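Local coordinates for ABC transporter substrate-binding protein (Bradyrhizobium japonicum, PDB 4I1D) that probably serves as a periplasmic solute-binding protein of an ABC importer, perhaps for polyamines such as putrescine and spermidine, and can bind malate, at residues N141-T146 with A313-W318; K160-D165 with A299-A304. All blocks are in the same frame, centred on the assembly; numbering follows the deposited sequence.

Contact 1 (N141-T146 with A313-W318). With ACT (acetate ion), chain S.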
# COMPACT_ATOMS: atom_id res chain seq x y z
N ASN A 141 26.57 8.02 1.35
CA ASN A 141 25.23 7.98 1.94
C ASN A 141 25.24 7.13 3.19
O ASN A 141 24.69 6.02 3.22
CB ASN A 141 24.19 7.42 0.95
CG ASN A 141 22.75 7.66 1.41
OD1 ASN A 141 22.48 7.80 2.60
ND2 ASN A 141 21.83 7.71 0.45
N HIS A 142 25.87 7.65 4.24
CA HIS A 142 26.08 6.89 5.46
C HIS A 142 26.66 7.77 6.56
O HIS A 142 27.53 8.60 6.30
CB HIS A 142 27.04 5.72 5.18
CG HIS A 142 26.92 4.61 6.16
ND1 HIS A 142 27.55 4.62 7.39
CD2 HIS A 142 26.24 3.43 6.10
CE1 HIS A 142 27.26 3.51 8.04
NE2 HIS A 142 26.47 2.77 7.28
N PRO A 143 26.17 7.59 7.79
CA PRO A 143 26.58 8.49 8.89
C PRO A 143 28.03 8.31 9.32
O PRO A 143 28.67 9.30 9.68
CB PRO A 143 25.61 8.13 10.02
CG PRO A 143 25.12 6.73 9.68
CD PRO A 143 25.09 6.67 8.18
N ILE A 144 28.55 7.09 9.26
CA ILE A 144 29.91 6.81 9.73
C ILE A 144 30.98 7.57 8.93
O ILE A 144 30.96 7.53 7.70
CB ILE A 144 30.21 5.32 9.67
CG1 ILE A 144 29.13 4.54 10.43
CG2 ILE A 144 31.58 5.02 10.25
CD1 ILE A 144 29.22 4.71 11.90
N ALA A 145 31.90 8.22 9.63
CA ALA A 145 32.95 9.06 9.03
C ALA A 145 32.39 10.38 8.49
O ALA A 145 33.03 11.42 8.60
CB ALA A 145 33.71 8.32 7.93
N THR A 146 31.20 10.32 7.91
CA THR A 146 30.55 11.52 7.38
C THR A 146 30.28 12.55 8.49
O THR A 146 30.61 13.74 8.33
CB THR A 146 29.23 11.15 6.66
OG1 THR A 146 29.49 10.13 5.69
CG2 THR A 146 28.64 12.37 5.95
N ALA A 313 21.63 5.93 18.25
CA ALA A 313 20.72 7.06 18.04
C ALA A 313 21.15 7.86 16.82
O ALA A 313 20.34 8.17 15.96
CB ALA A 313 20.65 7.97 19.28
N ALA A 314 22.44 8.19 16.73
CA ALA A 314 22.94 8.94 15.58
C ALA A 314 22.62 8.21 14.27
O ALA A 314 22.15 8.83 13.31
CB ALA A 314 24.43 9.22 15.71
N GLU A 315 22.86 6.91 14.24
CA GLU A 315 22.59 6.10 13.05
C GLU A 315 21.13 6.16 12.66
O GLU A 315 20.81 6.35 11.48
CB GLU A 315 23.04 4.64 13.23
CG GLU A 315 24.54 4.47 13.30
CD GLU A 315 24.97 3.01 13.32
OE1 GLU A 315 24.85 2.34 12.27
OE2 GLU A 315 25.45 2.53 14.37
N LYS A 316 20.24 6.03 13.64
CA LYS A 316 18.80 6.06 13.37
C LYS A 316 18.35 7.40 12.78
O LYS A 316 17.34 7.46 12.08
CB LYS A 316 17.98 5.72 14.63
CG LYS A 316 18.22 4.30 15.14
CD LYS A 316 16.98 3.68 15.79
CE LYS A 316 17.24 2.21 16.15
NZ LYS A 316 16.02 1.44 16.58
N ARG A 317 19.09 8.47 13.06
CA ARG A 317 18.70 9.78 12.56
C ARG A 317 19.05 9.96 11.09
O ARG A 317 18.46 10.79 10.41
CB ARG A 317 19.33 10.92 13.38
CG ARG A 317 18.68 11.10 14.75
CD ARG A 317 19.50 11.98 15.66
NE ARG A 317 19.59 13.34 15.15
CZ ARG A 317 20.09 14.36 15.83
NH1 ARG A 317 20.54 14.17 17.07
NH2 ARG A 317 20.13 15.57 15.29
N TRP A 318 20.00 9.17 10.59
CA TRP A 318 20.46 9.31 9.22
C TRP A 318 19.31 9.07 8.28
O TRP A 318 19.11 9.81 7.32
CB TRP A 318 21.58 8.32 8.88
CG TRP A 318 22.23 8.64 7.57
CD1 TRP A 318 22.04 7.99 6.38
CD2 TRP A 318 23.13 9.72 7.30
NE1 TRP A 318 22.79 8.59 5.39
CE2 TRP A 318 23.47 9.65 5.93
CE3 TRP A 318 23.70 10.72 8.09
CZ2 TRP A 318 24.35 10.56 5.33
CZ3 TRP A 318 24.57 11.63 7.50
CH2 TRP A 318 24.89 11.54 6.14
C ACT S . 18.13 14.92 12.07
O ACT S . 17.84 13.95 12.83
OXT ACT S . 18.87 15.81 12.56
CH3 ACT S . 17.60 15.00 10.67
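Trp318 lays one face of its indole on the His142–Pro143 backbone and the pyrrolidine ring of Pro143, and its pyrrole N-H reaches the side chain of Asn141. CB of Trp318 already touches the proline, 4.0 Å from CG of Pro143. With CG anti to the backbone N (chi1 -169°), the indole swings off helix 309-321 over the loop. There CD of Pro143 stands above the five-membered ring, 3.7 Å from the centroid and 16° off the normal, a CH-pi contact. Farther along the same face, CE3 of Trp318 meets CA of Pro143 at 3.7 Å, while CZ2 faces the backbone N of His142 at 3.5 Å. The far corner, CH2, runs into the methyl CG2 of Thr146 at 3.8 Å. At the edge, NE1 of Trp318 donates to OD1 of Asn141 over 2.9 Å, nearly straight (167°) and within both the indole plane and the carbonyl plane of the amide. This bond satisfies the indole N-H and fixes the rotation of the ring against the loop. The loop is braced from within: OG1 of Thr146 donates to O of His142 over 2.6 Å, and N of Ile144 to ND1 of His142. One turn back on the helix, CG of Glu315 packs against CG of Pro143 at 4.3 Å, while its carboxylate pairs with Arg69. Arg317 grips an acetate, probably from the crystallisation liquor, through NE and NH2 and also forms a salt bridge with Asp167. The contact thus seats the C-terminal helix 309-321 on a strand-to-helix loop of the periplasmic binding protein fold, between strand 137-140 and helix 146-153, with Leu173 of helix 166-176, Trp183 of strand 182-184 and Trp306 of helix 303-306 around it.

Contact 2 (K160-D165 with A299-A304); sequences KLYPLD and ALMSYA. With SO4 (sulfate ion), chain H.
Tyr162 lies with one ring face over CB of Ser302, which sits above the ring centre, 3.5 Å from the centroid and only 4° off the normal. This CH-pi contact joins two connections of the periplasmic binding protein fold: the loop leading from helix 146-153 to helix 166-176, and the turn from strand 299-300 into helix 303-306. CG of Tyr162 is anti to its carbonyl carbon (chi1 -60°), which sends the ring across to the strand end. Its hydroxyl end reaches past the serine: OH of Tyr162 comes within 3.4 Å of CA of Met301, here a selenomethionine, and CE2 of Tyr162 approaches O of Leu300 at 3.6 Å. The hydroxyl is also hydrogen-bonded to Glu148 of helix 146-153, so the ring is held at its tip as well as on its face. Replacing Tyr162 with an alanine would probably leave Ser302 CB without its aromatic cover, Glu148 without this hydroxyl partner, and a gap beside Met301. Alongside the ring, CD1 of Leu161 meets CB of Ala299 at 3.6 Å, an apolar touch backed by Leu151 and Pro158. The strand carrying Ala299 is paired in parallel with strand 219-235, so the loop packs against the sheet's margin. A sulfate, probably from the crystallisation liquor, is modelled at the start of helix 303-306, but its placement is doubtful. There Ser302 is the N-cap: its OG, anti to the backbone N, bonds to N of Trp305.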
# COMPACT_ATOMS: atom_id res chain seq x y z
N LYS A 160 39.50 15.99 19.04
CA LYS A 160 38.53 16.47 20.02
C LYS A 160 37.08 16.14 19.61
O LYS A 160 36.14 16.74 20.13
CB LYS A 160 38.67 17.98 20.21
CG LYS A 160 40.02 18.42 20.75
CD LYS A 160 40.19 18.09 22.23
CE LYS A 160 41.41 18.80 22.82
NZ LYS A 160 41.51 18.62 24.30
N LEU A 161 36.90 15.20 18.70
CA LEU A 161 35.59 14.91 18.14
C LEU A 161 34.61 14.23 19.10
O LEU A 161 33.43 14.58 19.15
CB LEU A 161 35.72 14.08 16.87
CG LEU A 161 36.20 14.86 15.66
CD1 LEU A 161 36.72 13.93 14.60
CD2 LEU A 161 35.07 15.71 15.13
N TYR A 162 35.09 13.24 19.84
CA TYR A 162 34.20 12.37 20.62
C TYR A 162 34.02 12.85 22.06
O TYR A 162 34.95 13.39 22.66
CB TYR A 162 34.70 10.91 20.56
CG TYR A 162 34.74 10.35 19.15
CD1 TYR A 162 33.60 9.85 18.55
CD2 TYR A 162 35.93 10.32 18.43
CE1 TYR A 162 33.62 9.34 17.26
CE2 TYR A 162 35.97 9.81 17.13
CZ TYR A 162 34.81 9.32 16.55
OH TYR A 162 34.84 8.81 15.27
N PRO A 163 32.81 12.69 22.62
CA PRO A 163 31.60 12.19 21.96
C PRO A 163 31.09 13.17 20.91
O PRO A 163 31.20 14.38 21.12
CB PRO A 163 30.60 12.08 23.11
CG PRO A 163 31.09 13.08 24.14
CD PRO A 163 32.58 13.03 24.04
N LEU A 164 30.54 12.68 19.79
CA LEU A 164 30.17 13.57 18.69
C LEU A 164 29.02 14.49 19.06
O LEU A 164 28.04 14.06 19.66
CB LEU A 164 29.81 12.78 17.43
CG LEU A 164 30.89 11.90 16.78
CD1 LEU A 164 30.37 11.28 15.50
CD2 LEU A 164 32.17 12.68 16.51
N ASP A 165 29.14 15.77 18.70
CA ASP A 165 28.00 16.68 18.78
C ASP A 165 27.15 16.45 17.53
O ASP A 165 27.41 17.03 16.47
CB ASP A 165 28.48 18.13 18.83
CG ASP A 165 27.34 19.13 19.01
OD1 ASP A 165 26.17 18.76 18.78
OD2 ASP A 165 27.63 20.29 19.38
N ALA A 299 41.64 11.82 12.26
CA ALA A 299 40.74 11.48 13.35
C ALA A 299 40.72 9.96 13.51
O ALA A 299 40.45 9.21 12.56
CB ALA A 299 39.36 12.00 13.07
N LEU A 300 41.03 9.50 14.71
CA LEU A 300 40.95 8.09 14.99
C LEU A 300 39.52 7.75 15.38
O LEU A 300 39.04 8.16 16.44
CB LEU A 300 41.92 7.73 16.12
CG LEU A 300 42.02 6.25 16.45
CD1 LEU A 300 42.48 5.43 15.22
CD2 LEU A 300 42.97 6.06 17.62
N MSE A 301 38.82 7.01 14.53
CA MSE A 301 37.43 6.66 14.82
C MSE A 301 37.29 5.95 16.17
O MSE A 301 38.03 5.00 16.47
CB MSE A 301 36.83 5.79 13.72
CG MSE A 301 35.44 5.27 14.08
SE MSE A 301 34.38 4.77 12.52
CE MSE A 301 34.47 6.50 11.61
N SER A 302 36.35 6.42 16.98
CA SER A 302 36.00 5.77 18.25
C SER A 302 34.86 4.77 18.06
O SER A 302 33.68 5.14 17.98
CB SER A 302 35.60 6.82 19.30
OG SER A 302 35.17 6.20 20.51
N TYR A 303 35.22 3.49 17.98
CA TYR A 303 34.24 2.41 17.90
C TYR A 303 33.43 2.26 19.19
O TYR A 303 32.29 1.82 19.15
CB TYR A 303 34.92 1.10 17.49
CG TYR A 303 35.43 1.23 16.08
CD1 TYR A 303 34.54 1.34 15.02
CD2 TYR A 303 36.79 1.33 15.82
CE1 TYR A 303 34.99 1.50 13.72
CE2 TYR A 303 37.25 1.49 14.53
CZ TYR A 303 36.35 1.57 13.48
OH TYR A 303 36.81 1.73 12.19
N ALA A 304 34.02 2.64 20.32
CA ALA A 304 33.28 2.68 21.57
C ALA A 304 32.13 3.68 21.47
O ALA A 304 31.03 3.42 21.94
CB ALA A 304 34.20 3.03 22.74
S SO4 H . 37.60 2.98 20.63
O1 SO4 H . 38.36 3.04 19.38
O2 SO4 H . 37.63 1.61 21.14
O3 SO4 H . 38.16 3.91 21.61
O4 SO4 H . 36.22 3.38 20.38

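In the fold
Contacts 1 and 2 lie with their centres 13 Å apart, and contact 2 is nested along the chain inside the loop closed by contact 1: 141-146, 160-165, 299-304, 313-318. The first two segments flank helix 146-153; the last two are joined through helix 303-306, which helix 309-321 follows directly. They meet where CE of Met301 packs 3.5 Å from CG2 of Ile144, and Trp306 reaches side chains of both loops. Together they lay the C-terminal end of the chain across the part of the fold built on strand 137-140. Contact 1 is nearer the malate site, with the side chain of His142 about 11 Å from Gly187 at the nearest atoms; contact 2 lies away from it.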